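Local coordinates for NK CELL activating receptor (Homo sapiens, PDB 1HKF), which acts as an activating receptor of natural killer cells that may help them lyse tumour cells, here as its extracellular V-type immunoglobulin domain, at residues Ser15-Ala24 / Ser114-Ser122; Trp69-Asp77 / Val86-Asp95. One frame throughout, in Å; residues are numbered along the deposited sequence.

Contact 1. Residues Ser15-Ala24 / Ser114-Ser122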
ATOM      1  N   SER A  15       4.207 -17.362 -14.915  1.00 55.92           N
ATOM      2  CA  SER A  15       3.649 -18.129 -13.760  1.00 55.87           C
ATOM      3  C   SER A  15       2.339 -17.483 -13.303  1.00 54.88           C
ATOM      4  O   SER A  15       1.936 -16.441 -13.856  1.00 55.56           O
ATOM      5  CB  SER A  15       4.653 -18.155 -12.599  1.00 56.79           C
ATOM      6  OG  SER A  15       4.969 -16.845 -12.160  1.00 56.17           O
ATOM      7  N   LYS A  16       1.659 -18.077 -12.314  1.00 52.19           N
ATOM      8  CA  LYS A  16       0.399 -17.470 -11.911  1.00 50.36           C
ATOM      9  C   LYS A  16       0.558 -16.185 -11.102  1.00 47.70           C
ATOM     10  O   LYS A  16       0.725 -16.203  -9.856  1.00 46.58           O
ATOM     11  CB  LYS A  16      -0.502 -18.427 -11.135  1.00 51.58           C
ATOM     12  CG  LYS A  16      -1.960 -17.998 -11.281  1.00 52.36           C
ATOM     13  CD  LYS A  16      -2.907 -18.879 -10.515  1.00 55.92           C
ATOM     14  CE  LYS A  16      -2.937 -20.315 -11.045  1.00 58.22           C
ATOM     15  NZ  LYS A  16      -3.850 -21.214 -10.230  1.00 59.23           N
ATOM     16  N   ALA A  17       0.459 -15.084 -11.848  1.00 43.08           N
ATOM     17  CA  ALA A  17       0.564 -13.739 -11.324  1.00 38.66           C
ATOM     18  C   ALA A  17      -0.413 -13.521 -10.206  1.00 36.04           C
ATOM     19  O   ALA A  17      -1.550 -13.952 -10.293  1.00 36.07           O
ATOM     20  CB  ALA A  17       0.297 -12.729 -12.460  1.00 37.07           C
ATOM     21  N   GLN A  18       0.028 -12.869  -9.141  1.00 34.46           N
ATOM     22  CA  GLN A  18      -0.890 -12.536  -8.075  1.00 33.54           C
ATOM     23  C   GLN A  18      -1.468 -11.162  -8.481  1.00 32.66           C
ATOM     24  O   GLN A  18      -0.742 -10.270  -8.960  1.00 32.19           O
ATOM     25  CB  GLN A  18      -0.150 -12.486  -6.782  1.00 34.84           C
ATOM     26  CG  GLN A  18       0.128 -13.888  -6.319  1.00 41.01           C
ATOM     27  CD  GLN A  18       0.979 -13.927  -5.083  1.00 43.55           C
ATOM     28  OE1 GLN A  18       0.475 -13.876  -3.954  1.00 45.06           O
ATOM     29  NE2 GLN A  18       2.295 -14.002  -5.286  1.00 46.17           N
ATOM     30  N   VAL A  19      -2.780 -11.024  -8.352  1.00 32.07           N
ATOM     31  CA  VAL A  19      -3.469  -9.796  -8.770  1.00 30.65           C
ATOM     32  C   VAL A  19      -3.491  -8.707  -7.741  1.00 28.03           C
ATOM     33  O   VAL A  19      -3.914  -8.914  -6.639  1.00 28.50           O
ATOM     34  CB  VAL A  19      -4.908 -10.118  -9.224  1.00 29.57           C
ATOM     35  CG1 VAL A  19      -5.726  -8.809  -9.465  1.00 28.79           C
ATOM     36  CG2 VAL A  19      -4.831 -10.906 -10.504  1.00 26.55           C
ATOM     37  N   LEU A  20      -2.978  -7.550  -8.089  1.00 28.09           N
ATOM     38  CA  LEU A  20      -3.023  -6.425  -7.132  1.00 29.36           C
ATOM     39  C   LEU A  20      -3.953  -5.417  -7.799  1.00 27.17           C
ATOM     40  O   LEU A  20      -3.845  -5.173  -8.978  1.00 28.08           O
ATOM     41  CB  LEU A  20      -1.638  -5.797  -6.980  1.00 28.56           C
ATOM     42  CG  LEU A  20      -0.570  -6.777  -6.473  1.00 28.09           C
ATOM     43  CD1 LEU A  20       0.634  -5.967  -6.157  1.00 26.19           C
ATOM     44  CD2 LEU A  20      -1.024  -7.501  -5.216  1.00 26.34           C
ATOM     45  N   GLN A  21      -4.826  -4.795  -7.045  1.00 27.23           N
ATOM     46  CA  GLN A  21      -5.779  -3.869  -7.675  1.00 27.36           C
ATOM     47  C   GLN A  21      -5.961  -2.600  -6.854  1.00 25.85           C
ATOM     48  O   GLN A  21      -6.159  -2.668  -5.649  1.00 22.99           O
ATOM     49  CB  GLN A  21      -7.141  -4.588  -7.829  1.00 26.83           C
ATOM     50  CG  GLN A  21      -8.270  -3.692  -8.292  1.00 30.67           C
ATOM     51  CD  GLN A  21      -9.512  -4.461  -8.848  1.00 33.19           C
ATOM     52  OE1 GLN A  21      -9.600  -5.723  -8.799  1.00 28.89           O
ATOM     53  NE2 GLN A  21     -10.470  -3.691  -9.383  1.00 29.78           N
ATOM     54  N   SER A  22      -5.937  -1.448  -7.504  1.00 25.87           N
ATOM     55  CA  SER A  22      -6.172  -0.209  -6.756  1.00 28.74           C
ATOM     56  C   SER A  22      -6.810   0.794  -7.718  1.00 29.17           C
ATOM     57  O   SER A  22      -7.241   0.410  -8.792  1.00 30.89           O
ATOM     58  CB  SER A  22      -4.854   0.381  -6.244  1.00 30.96           C
ATOM     59  OG  SER A  22      -5.080   1.398  -5.281  1.00 32.76           O
ATOM     60  N   VAL A  23      -6.864   2.070  -7.330  1.00 27.67           N
ATOM     61  CA  VAL A  23      -7.442   3.096  -8.171  1.00 25.95           C
ATOM     62  C   VAL A  23      -6.481   4.235  -8.324  1.00 25.29           C
ATOM     63  O   VAL A  23      -5.587   4.418  -7.497  1.00 26.92           O
ATOM     64  CB  VAL A  23      -8.826   3.594  -7.630  1.00 27.88           C
ATOM     65  CG1 VAL A  23      -9.818   2.417  -7.626  1.00 26.05           C
ATOM     66  CG2 VAL A  23      -8.719   4.183  -6.248  1.00 25.00           C
ATOM     67  N   ALA A  24      -6.644   4.991  -9.409  1.00 25.25           N
ATOM     68  CA  ALA A  24      -5.764   6.076  -9.724  1.00 24.96           C
ATOM     69  C   ALA A  24      -5.607   7.037  -8.560  1.00 25.75           C
ATOM     70  O   ALA A  24      -6.540   7.282  -7.798  1.00 27.87           O
ATOM     71  CB  ALA A  24      -6.244   6.773 -10.957  1.00 25.87           C
ATOM     72  N   SER A 114      11.861 -14.663  -7.477  1.00 34.41           N
ATOM     73  CA  SER A 114      11.111 -13.683  -8.223  1.00 34.17           C
ATOM     74  C   SER A 114       9.638 -14.015  -8.057  1.00 35.62           C
ATOM     75  O   SER A 114       9.263 -15.202  -7.989  1.00 36.41           O
ATOM     76  CB  SER A 114      11.513 -13.741  -9.664  1.00 33.88           C
ATOM     77  OG  SER A 114      11.090 -14.971 -10.175  1.00 37.06           O
ATOM     78  N   VAL A 115       8.800 -12.976  -7.949  1.00 34.97           N
ATOM     79  CA  VAL A 115       7.356 -13.147  -7.798  1.00 33.13           C
ATOM     80  C   VAL A 115       6.711 -12.264  -8.853  1.00 33.70           C
ATOM     81  O   VAL A 115       7.083 -11.100  -9.019  1.00 33.45           O
ATOM     82  CB  VAL A 115       6.878 -12.745  -6.384  1.00 33.77           C
ATOM     83  CG1 VAL A 115       5.374 -12.998  -6.234  1.00 32.23           C
ATOM     84  CG2 VAL A 115       7.638 -13.567  -5.330  1.00 29.71           C
ATOM     85  N   ARG A 116       5.773 -12.847  -9.601  1.00 32.88           N
ATOM     86  CA  ARG A 116       5.072 -12.129 -10.655  1.00 31.82           C
ATOM     87  C   ARG A 116       3.746 -11.598 -10.095  1.00 30.91           C
ATOM     88  O   ARG A 116       3.049 -12.300  -9.319  1.00 28.97           O
ATOM     89  CB  ARG A 116       4.768 -13.059 -11.827  1.00 31.33           C
ATOM     90  CG  ARG A 116       4.439 -12.338 -13.103  1.00 30.76           C
ATOM     91  CD  ARG A 116       3.831 -13.294 -14.157  1.00 30.86           C
ATOM     92  NE  ARG A 116       3.913 -12.698 -15.501  1.00 30.42           N
ATOM     93  CZ  ARG A 116       3.081 -13.003 -16.494  1.00 31.00           C
ATOM     94  NH1 ARG A 116       2.122 -13.905 -16.293  1.00 28.54           N
ATOM     95  NH2 ARG A 116       3.167 -12.369 -17.665  1.00 29.58           N
ATOM     96  N   PHE A 117       3.409 -10.367 -10.497  1.00 28.96           N
ATOM     97  CA  PHE A 117       2.172  -9.721 -10.030  1.00 28.92           C
ATOM     98  C   PHE A 117       1.479  -9.128 -11.220  1.00 27.86           C
ATOM     99  O   PHE A 117       2.141  -8.806 -12.211  1.00 27.24           O
ATOM    100  CB  PHE A 117       2.462  -8.561  -9.057  1.00 26.18           C
ATOM    101  CG  PHE A 117       3.086  -8.992  -7.760  1.00 28.72           C
ATOM    102  CD1 PHE A 117       4.480  -9.057  -7.622  1.00 26.89           C
ATOM    103  CD2 PHE A 117       2.297  -9.343  -6.691  1.00 26.34           C
ATOM    104  CE1 PHE A 117       5.047  -9.482  -6.403  1.00 26.85           C
ATOM    105  CE2 PHE A 117       2.870  -9.765  -5.493  1.00 29.27           C
ATOM    106  CZ  PHE A 117       4.249  -9.832  -5.358  1.00 25.84           C
ATOM    107  N   TYR A 118       0.154  -9.023 -11.126  1.00 27.62           N
ATOM    108  CA  TYR A 118      -0.625  -8.334 -12.167  1.00 29.71           C
ATOM    109  C   TYR A 118      -1.290  -7.123 -11.437  1.00 28.50           C
ATOM    110  O   TYR A 118      -2.104  -7.308 -10.479  1.00 28.15           O
ATOM    111  CB  TYR A 118      -1.724  -9.207 -12.778  1.00 33.22           C
ATOM    112  CG  TYR A 118      -2.301  -8.535 -14.016  1.00 37.78           C
ATOM    113  CD1 TYR A 118      -1.509  -8.305 -15.123  1.00 42.01           C
ATOM    114  CD2 TYR A 118      -3.594  -8.090 -14.069  1.00 40.62           C
ATOM    115  CE1 TYR A 118      -1.995  -7.643 -16.244  1.00 44.98           C
ATOM    116  CE2 TYR A 118      -4.100  -7.426 -15.215  1.00 43.21           C
ATOM    117  CZ  TYR A 118      -3.296  -7.212 -16.276  1.00 43.68           C
ATOM    118  OH  TYR A 118      -3.740  -6.564 -17.402  1.00 46.13           O
ATOM    119  N   LEU A 119      -0.871  -5.917 -11.820  1.00 27.01           N
ATOM    120  CA  LEU A 119      -1.422  -4.678 -11.225  1.00 25.67           C
ATOM    121  C   LEU A 119      -2.530  -4.173 -12.095  1.00 25.42           C
ATOM    122  O   LEU A 119      -2.346  -3.963 -13.305  1.00 23.57           O
ATOM    123  CB  LEU A 119      -0.404  -3.531 -11.160  1.00 25.59           C
ATOM    124  CG  LEU A 119      -0.885  -2.172 -10.552  1.00 25.14           C
ATOM    125  CD1 LEU A 119      -1.284  -2.339  -9.098  1.00 24.86           C
ATOM    126  CD2 LEU A 119       0.231  -1.158 -10.595  1.00 24.88           C
ATOM    127  N   VAL A 120      -3.678  -3.987 -11.465  1.00 25.82           N
ATOM    128  CA  VAL A 120      -4.826  -3.443 -12.146  1.00 28.65           C
ATOM    129  C   VAL A 120      -5.156  -2.099 -11.511  1.00 27.70           C
ATOM    130  O   VAL A 120      -5.455  -2.005 -10.320  1.00 25.54           O
ATOM    131  CB  VAL A 120      -6.007  -4.367 -12.032  1.00 29.90           C
ATOM    132  CG1 VAL A 120      -7.201  -3.740 -12.791  1.00 31.34           C
ATOM    133  CG2 VAL A 120      -5.638  -5.714 -12.706  1.00 32.40           C
ATOM    134  N   VAL A 121      -4.977  -1.030 -12.280  1.00 29.58           N
ATOM    135  CA  VAL A 121      -5.321   0.275 -11.729  1.00 30.75           C
ATOM    136  C   VAL A 121      -6.520   0.830 -12.486  1.00 32.66           C
ATOM    137  O   VAL A 121      -6.469   0.941 -13.703  1.00 32.88           O
ATOM    138  CB  VAL A 121      -4.153   1.292 -11.854  1.00 30.97           C
ATOM    139  CG1 VAL A 121      -4.592   2.683 -11.246  1.00 28.31           C
ATOM    140  CG2 VAL A 121      -2.901   0.762 -11.118  1.00 25.60           C
ATOM    141  N   SER A 122      -7.623   1.114 -11.808  1.00 33.12           N
ATOM    142  CA  SER A 122      -8.726   1.752 -12.542  1.00 35.71           C
ATOM    143  C   SER A 122      -9.132   3.121 -11.901  1.00 34.92           C
ATOM    144  O   SER A 122      -8.686   3.630 -11.299  1.00 36.13           O
ATOM    145  CB  SER A 122      -9.939   0.828 -12.634  1.00 35.36           C
ATOM    146  OG  SER A 122     -10.516   0.715 -11.368  1.00 39.92           O
ATOM    147  OXT SER A 122     -10.210   3.571 -12.351  1.00 37.65           O
TER
HETATM  148  O   HOH W   1       5.229 -15.766  -9.016  1.00 39.65           O
HETATM  149  O   HOH W   2       2.854 -14.778  -8.221  1.00 34.33           O
HETATM  150  O   HOH W   3      -9.959  -1.011  -9.386  1.00 40.92           O
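Leu20 lays its branched end against one corner of the Phe117 ring: CD1 of Leu20 stands 3.8 Å from CD2 of Phe117, and its CG and CD2 converge on the same ring carbon. Both first torsions place CG anti to the carbonyl carbon (chi1 -60° in Leu20, -65° in Phe117), and the two side chains cross at a slant on the inward face of the sheet. Leu119 adds its CD1 against CB of Leu20 at 4.1 Å, while Leu28 and Val30 of strand 28-33 close over this cluster from the other sheet. Further along, CG1 of Val121 tucks under the backbone N of Ala24. Behind these side chains run two parallel strands, 18-22 and 114-121. This is the V-set pairing of strand A' with the last strand, G. Seven backbone hydrogen bonds tie the two segments, the last of them beyond the strand ends; the Leu20 N to Tyr118 O bond, 2.6 Å, is nearly straight at 172°. On the outward face CG2 of Val19 meets CB of Tyr118, which CB of Ala17, just before the strand, also touches. Val19 and Gln21 pack on Gln21 of the second subunit, to which the backbone of Gln21 also hydrogen-bonds. At the polar end, Arg116 runs extended past Ala17 to bring NH1 within 3.5 Å of Ser15 O, near the guanidinium plane, while its NE forms a salt bridge with Glu49. One water there donates to both Lys16 O and Arg116 O and accepts from NE2 of Gln18, 3.1 Å away.

Contact 2. Residues Trp69-Asp77 / Val86-Asp95; sequences WTSRFTIWD and VTMTDLREED
Strands 73-77 and 86-88 run antiparallel, their axes 4.7 Å apart, with Thr74 and Thr87 as the hydrogen-bonded pair and Phe73-Met88 and Ile75-Val86 as non-hydrogen-bonded pairs. They are the D-E hairpin of the V-type immunoglobulin domain, and just beyond it Arg72 and Asp95 make the salt bridge familiar from V domains, across the bottom of the sandwich. Phe73 meets Met88 with its ring edge, CE1 lying 3.4 Å from CE of Met88. Ile75 and Val86 touch on the same inward face through CG1 and CG2, whereas Thr74 and Thr87 stand side by side on the other face.

Arg72 bends at chi3 (32°), which turns its guanidinium toward the segment 89-95. Its plane is inclined only 18° to that of the Asp95 carboxylate, and NH1 gives a bond to the syn side of OD1. The mate of this bond, from NH2 to OD2, is modelled too short for its length to be trusted. On another edge, NE and NH2 grip the carbonyl oxygen of Thr89 side-on. The guanidinium of Arg92 stacks on one face of that of Arg72, centres 3.6 Å apart. NH1 of Arg92 forms a salt bridge with Asp90 OD2, while Asp95 takes Arg72; the two carboxylates probably balance the charge of the stacked pair. The backbone N of Arg92 also helps hold the carboxylate of Asp95, meeting OD2 at 2.8 Å from above its plane.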
ATOM      1  N   TRP A  69      15.453   5.642  -4.032  1.00 66.57           N
ATOM      2  CA  TRP A  69      14.529   6.537  -4.739  1.00 68.74           C
ATOM      3  C   TRP A  69      14.212   6.112  -6.198  1.00 68.36           C
ATOM      4  O   TRP A  69      14.064   4.930  -6.495  1.00 68.67           O
ATOM      5  CB  TRP A  69      15.169   7.929  -4.735  1.00 72.00           C
ATOM      6  CG  TRP A  69      14.247   9.054  -4.553  1.00 75.25           C
ATOM      7  CD1 TRP A  69      13.707   9.492  -3.375  1.00 76.44           C
ATOM      8  CD2 TRP A  69      13.740   9.912  -5.578  1.00 76.61           C
ATOM      9  NE1 TRP A  69      12.892  10.578  -3.609  1.00 77.42           N
ATOM     10  CE2 TRP A  69      12.894  10.854  -4.954  1.00 77.19           C
ATOM     11  CE3 TRP A  69      13.918   9.975  -6.969  1.00 77.26           C
ATOM     12  CZ2 TRP A  69      12.224  11.845  -5.673  1.00 77.99           C
ATOM     13  CZ3 TRP A  69      13.253  10.953  -7.686  1.00 77.77           C
ATOM     14  CH2 TRP A  69      12.413  11.881  -7.035  1.00 78.85           C
ATOM     15  N   THR A  70      14.128   7.115  -7.081  1.00 67.12           N
ATOM     16  CA  THR A  70      13.824   7.046  -8.540  1.00 64.92           C
ATOM     17  C   THR A  70      12.341   7.333  -8.886  1.00 62.25           C
ATOM     18  O   THR A  70      11.579   6.477  -9.337  1.00 61.14           O
ATOM     19  CB  THR A  70      14.341   5.706  -9.299  1.00 65.86           C
ATOM     20  OG1 THR A  70      13.413   4.626  -9.145  1.00 65.76           O
ATOM     21  CG2 THR A  70      15.727   5.281  -8.790  1.00 65.67           C
ATOM     22  N   SER A  71      11.958   8.586  -8.661  1.00 60.02           N
ATOM     23  CA  SER A  71      10.616   9.057  -8.956  1.00 56.89           C
ATOM     24  C   SER A  71       9.565   8.412  -8.085  1.00 52.78           C
ATOM     25  O   SER A  71       9.735   8.254  -6.870  1.00 52.96           O
ATOM     26  CB  SER A  71      10.289   8.797 -10.431  1.00 58.90           C
ATOM     27  OG  SER A  71       8.910   9.022 -10.686  1.00 61.00           O
ATOM     28  N   ARG A  72       8.481   8.084  -8.734  1.00 49.25           N
ATOM     29  CA  ARG A  72       7.324   7.514  -8.023  1.00 46.16           C
ATOM     30  C   ARG A  72       7.584   6.161  -7.343  1.00 43.46           C
ATOM     31  O   ARG A  72       6.762   5.692  -6.537  1.00 42.41           O
ATOM     32  CB  ARG A  72       6.147   7.428  -8.992  1.00 45.76           C
ATOM     33  CG  ARG A  72       5.973   8.610  -9.928  1.00 46.32           C
ATOM     34  CD  ARG A  72       5.044   8.291 -11.099  1.00 45.30           C
ATOM     35  NE  ARG A  72       4.002   7.334 -10.738  1.00 45.19           N
ATOM     36  CZ  ARG A  72       3.609   6.322 -11.481  1.00 43.31           C
ATOM     37  NH1 ARG A  72       4.169   6.103 -12.662  1.00 43.16           N
ATOM     38  NH2 ARG A  72       2.638   5.514 -11.039  1.00 41.89           N
ATOM     39  N   PHE A  73       8.701   5.518  -7.668  1.00 41.20           N
ATOM     40  CA  PHE A  73       9.010   4.182  -7.134  1.00 39.89           C
ATOM     41  C   PHE A  73      10.130   4.117  -6.127  1.00 38.57           C
ATOM     42  O   PHE A  73      11.177   4.726  -6.332  1.00 39.30           O
ATOM     43  CB  PHE A  73       9.382   3.223  -8.257  1.00 41.12           C
ATOM     44  CG  PHE A  73       8.674   3.457  -9.551  1.00 42.36           C
ATOM     45  CD1 PHE A  73       7.410   2.935  -9.734  1.00 42.79           C
ATOM     46  CD2 PHE A  73       9.247   4.198 -10.579  1.00 42.01           C
ATOM     47  CE1 PHE A  73       6.720   3.150 -10.931  1.00 44.10           C
ATOM     48  CE2 PHE A  73       8.566   4.417 -11.770  1.00 41.69           C
ATOM     49  CZ  PHE A  73       7.311   3.901 -11.953  1.00 42.62           C
ATOM     50  N   THR A  74       9.943   3.376  -5.043  1.00 34.18           N
ATOM     51  CA  THR A  74      11.033   3.255  -4.087  1.00 32.36           C
ATOM     52  C   THR A  74      11.033   1.873  -3.499  1.00 29.35           C
ATOM     53  O   THR A  74      10.057   1.177  -3.640  1.00 26.96           O
ATOM     54  CB  THR A  74      10.890   4.234  -2.934  1.00 33.58           C
ATOM     55  OG1 THR A  74       9.694   3.917  -2.205  1.00 32.43           O
ATOM     56  CG2 THR A  74      10.796   5.661  -3.491  1.00 36.98           C
ATOM     57  N   ILE A  75      12.134   1.494  -2.852  1.00 27.56           N
ATOM     58  CA  ILE A  75      12.225   0.203  -2.204  1.00 27.75           C
ATOM     59  C   ILE A  75      12.858   0.417  -0.845  1.00 27.10           C
ATOM     60  O   ILE A  75      13.737   1.224  -0.694  1.00 27.71           O
ATOM     61  CB  ILE A  75      13.126  -0.840  -2.998  1.00 27.89           C
ATOM     62  CG1 ILE A  75      12.365  -1.416  -4.186  1.00 27.82           C
ATOM     63  CG2 ILE A  75      13.554  -2.025  -2.082  1.00 25.04           C
ATOM     64  CD1 ILE A  75      13.235  -2.245  -5.146  1.00 29.47           C
ATOM     65  N   TRP A  76      12.374  -0.272   0.163  1.00 24.57           N
ATOM     66  CA  TRP A  76      13.063  -0.191   1.397  1.00 23.94           C
ATOM     67  C   TRP A  76      13.367  -1.668   1.628  1.00 23.34           C
ATOM     68  O   TRP A  76      12.435  -2.485   1.689  1.00 21.97           O
ATOM     69  CB  TRP A  76      12.206   0.327   2.553  1.00 25.60           C
ATOM     70  CG  TRP A  76      12.953   0.193   3.848  1.00 26.80           C
ATOM     71  CD1 TRP A  76      12.768  -0.758   4.800  1.00 27.66           C
ATOM     72  CD2 TRP A  76      14.045   1.012   4.305  1.00 28.23           C
ATOM     73  NE1 TRP A  76      13.673  -0.585   5.837  1.00 28.76           N
ATOM     74  CE2 TRP A  76      14.462   0.499   5.553  1.00 28.71           C
ATOM     75  CE3 TRP A  76      14.702   2.138   3.780  1.00 30.11           C
ATOM     76  CZ2 TRP A  76      15.498   1.076   6.293  1.00 29.14           C
ATOM     77  CZ3 TRP A  76      15.739   2.719   4.521  1.00 28.14           C
ATOM     78  CH2 TRP A  76      16.117   2.186   5.762  1.00 31.06           C
ATOM     79  N   ASP A  77      14.651  -2.012   1.744  1.00 22.20           N
ATOM     80  CA  ASP A  77      15.015  -3.412   1.993  1.00 23.70           C
ATOM     81  C   ASP A  77      15.824  -3.579   3.244  1.00 25.18           C
ATOM     82  O   ASP A  77      16.831  -2.900   3.454  1.00 25.33           O
ATOM     83  CB  ASP A  77      15.795  -3.964   0.818  1.00 23.72           C
ATOM     84  CG  ASP A  77      16.319  -5.354   1.077  1.00 25.78           C
ATOM     85  OD1 ASP A  77      15.553  -6.141   1.659  1.00 22.16           O
ATOM     86  OD2 ASP A  77      17.490  -5.640   0.688  1.00 26.77           O
ATOM     87  N   VAL A  86       8.309  -2.620  -1.927  1.00 26.22           N
ATOM     88  CA  VAL A  86       8.291  -1.685  -3.037  1.00 27.65           C
ATOM     89  C   VAL A  86       7.065  -0.729  -2.828  1.00 27.89           C
ATOM     90  O   VAL A  86       5.976  -1.174  -2.447  1.00 28.61           O
ATOM     91  CB  VAL A  86       8.059  -2.423  -4.370  1.00 28.91           C
ATOM     92  CG1 VAL A  86       7.999  -1.413  -5.560  1.00 25.90           C
ATOM     93  CG2 VAL A  86       9.192  -3.447  -4.580  1.00 29.39           C
ATOM     94  N   THR A  87       7.246   0.566  -3.082  1.00 28.30           N
ATOM     95  CA  THR A  87       6.149   1.542  -2.989  1.00 27.88           C
ATOM     96  C   THR A  87       6.057   2.236  -4.344  1.00 27.52           C
ATOM     97  O   THR A  87       7.064   2.618  -4.903  1.00 26.35           O
ATOM     98  CB  THR A  87       6.383   2.577  -1.873  1.00 29.25           C
ATOM     99  OG1 THR A  87       6.442   1.912  -0.602  1.00 27.91           O
ATOM    100  CG2 THR A  87       5.199   3.560  -1.777  1.00 30.75           C
ATOM    101  N   MET A  88       4.854   2.283  -4.916  1.00 27.09           N
ATOM    102  CA  MET A  88       4.585   2.974  -6.191  1.00 29.49           C
ATOM    103  C   MET A  88       3.525   4.060  -5.830  1.00 28.35           C
ATOM    104  O   MET A  88       2.421   3.751  -5.348  1.00 29.35           O
ATOM    105  CB  MET A  88       3.938   2.036  -7.200  1.00 32.17           C
ATOM    106  CG  MET A  88       4.868   1.104  -7.930  1.00 36.19           C
ATOM    107  SD  MET A  88       3.892   0.126  -9.109  1.00 38.07           S
ATOM    108  CE  MET A  88       4.131   1.047 -10.552  1.00 34.80           C
ATOM    109  N   THR A  89       3.864   5.310  -5.997  1.00 27.43           N
ATOM    110  CA  THR A  89       2.912   6.345  -5.594  1.00 28.41           C
ATOM    111  C   THR A  89       2.236   6.927  -6.803  1.00 28.32           C
ATOM    112  O   THR A  89       2.685   6.726  -7.989  1.00 27.28           O
ATOM    113  CB  THR A  89       3.573   7.523  -4.802  1.00 27.22           C
ATOM    114  OG1 THR A  89       4.497   8.176  -5.636  1.00 28.43           O
ATOM    115  CG2 THR A  89       4.319   7.049  -3.598  1.00 25.99           C
ATOM    116  N   ASP A  90       1.095   7.559  -6.522  1.00 30.34           N
ATOM    117  CA  ASP A  90       0.356   8.213  -7.580  1.00 31.65           C
ATOM    118  C   ASP A  90       0.010   7.294  -8.747  1.00 29.93           C
ATOM    119  O   ASP A  90       0.302   7.612  -9.909  1.00 28.94           O
ATOM    120  CB  ASP A  90       1.182   9.385  -8.120  1.00 35.59           C
ATOM    121  CG  ASP A  90       0.342  10.310  -8.984  1.00 42.42           C
ATOM    122  OD1 ASP A  90      -0.848  10.555  -8.581  1.00 44.63           O
ATOM    123  OD2 ASP A  90       0.847  10.758 -10.060  1.00 46.41           O
ATOM    124  N   LEU A  91      -0.600   6.151  -8.461  1.00 30.70           N
ATOM    125  CA  LEU A  91      -0.928   5.219  -9.545  1.00 30.83           C
ATOM    126  C   LEU A  91      -1.790   5.878 -10.630  1.00 32.61           C
ATOM    127  O   LEU A  91      -2.666   6.689 -10.323  1.00 30.84           O
ATOM    128  CB  LEU A  91      -1.666   3.977  -9.007  1.00 28.29           C
ATOM    129  CG  LEU A  91      -0.815   3.148  -8.020  1.00 27.71           C
ATOM    130  CD1 LEU A  91      -1.642   2.101  -7.235  1.00 24.63           C
ATOM    131  CD2 LEU A  91       0.334   2.523  -8.826  1.00 26.66           C
ATOM    132  N   ARG A  92      -1.485   5.512 -11.877  1.00 33.67           N
ATOM    133  CA  ARG A  92      -2.198   5.904 -13.078  1.00 35.82           C
ATOM    134  C   ARG A  92      -2.627   4.614 -13.789  1.00 35.99           C
ATOM    135  O   ARG A  92      -1.985   3.539 -13.652  1.00 35.95           O
ATOM    136  CB  ARG A  92      -1.313   6.699 -14.046  1.00 39.12           C
ATOM    137  CG  ARG A  92      -1.098   8.088 -13.585  1.00 44.66           C
ATOM    138  CD  ARG A  92       0.091   8.116 -12.655  1.00 51.76           C
ATOM    139  NE  ARG A  92       1.307   8.104 -13.445  1.00 54.00           N
ATOM    140  CZ  ARG A  92       2.221   9.054 -13.369  1.00 54.87           C
ATOM    141  NH1 ARG A  92       2.042  10.068 -12.525  1.00 54.51           N
ATOM    142  NH2 ARG A  92       3.283   8.996 -14.160  1.00 55.64           N
ATOM    143  N   GLU A  93      -3.673   4.736 -14.590  1.00 34.65           N
ATOM    144  CA  GLU A  93      -4.222   3.627 -15.355  1.00 36.20           C
ATOM    145  C   GLU A  93      -3.132   2.866 -16.128  1.00 35.85           C
ATOM    146  O   GLU A  93      -3.167   1.629 -16.187  1.00 35.29           O
ATOM    147  CB  GLU A  93      -5.279   4.176 -16.318  1.00 38.29           C
ATOM    148  CG  GLU A  93      -6.026   3.136 -17.176  1.00 44.15           C
ATOM    149  CD  GLU A  93      -6.856   3.791 -18.311  1.00 45.21           C
ATOM    150  OE1 GLU A  93      -6.440   3.720 -19.516  1.00 46.66           O
ATOM    151  OE2 GLU A  93      -7.906   4.379 -17.978  1.00 44.42           O
ATOM    152  N   GLU A  94      -2.175   3.617 -16.683  1.00 35.23           N
ATOM    153  CA  GLU A  94      -1.077   3.111 -17.472  1.00 35.98           C
ATOM    154  C   GLU A  94      -0.082   2.282 -16.695  1.00 35.55           C
ATOM    155  O   GLU A  94       0.801   1.669 -17.300  1.00 35.10           O
ATOM    156  CB  GLU A  94      -0.295   4.240 -18.120  1.00 39.44           C
ATOM    157  CG  GLU A  94      -1.014   4.952 -19.235  1.00 44.88           C
ATOM    158  CD  GLU A  94      -2.057   5.933 -18.724  1.00 47.48           C
ATOM    159  OE1 GLU A  94      -2.083   6.190 -17.487  1.00 46.22           O
ATOM    160  OE2 GLU A  94      -2.838   6.451 -19.580  1.00 50.20           O
ATOM    161  N   ASP A  95      -0.191   2.291 -15.373  1.00 34.11           N
ATOM    162  CA  ASP A  95       0.704   1.481 -14.582  1.00 34.21           C
ATOM    163  C   ASP A  95       0.217   0.035 -14.582  1.00 33.20           C
ATOM    164  O   ASP A  95       0.925  -0.866 -14.124  1.00 35.11           O
ATOM    165  CB  ASP A  95       0.773   1.972 -13.130  1.00 34.19           C
ATOM    166  CG  ASP A  95       1.436   3.330 -13.004  1.00 34.74           C
ATOM    167  OD1 ASP A  95       2.417   3.616 -13.762  1.00 34.40           O
ATOM    168  OD2 ASP A  95       0.970   4.091 -12.119  1.00 33.76           O
TER

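How the contacts relate
The two contacts belong to opposite sheets of one immunoglobulin sandwich: contact 1 joins an edge strand to its parallel neighbour, contact 2 an antiparallel hairpin plus the loop and 3-10 turn after it, and both are partly buried. Each turns an apolar face inward, but contact 1 relies mainly on backbone bonds between distant parts of the chain, whereas contact 2 adds a charged cluster at the end of the domain. Strand 18-22 meets the second subunit through backbone bonds and side chains; no other chain of the assembly touches contact 2. They join at the segment 89-95: Leu91 CD1 packs on Ser22 CB at 3.8 Å, and Val121 CB lies 3.6 Å from Arg92 O.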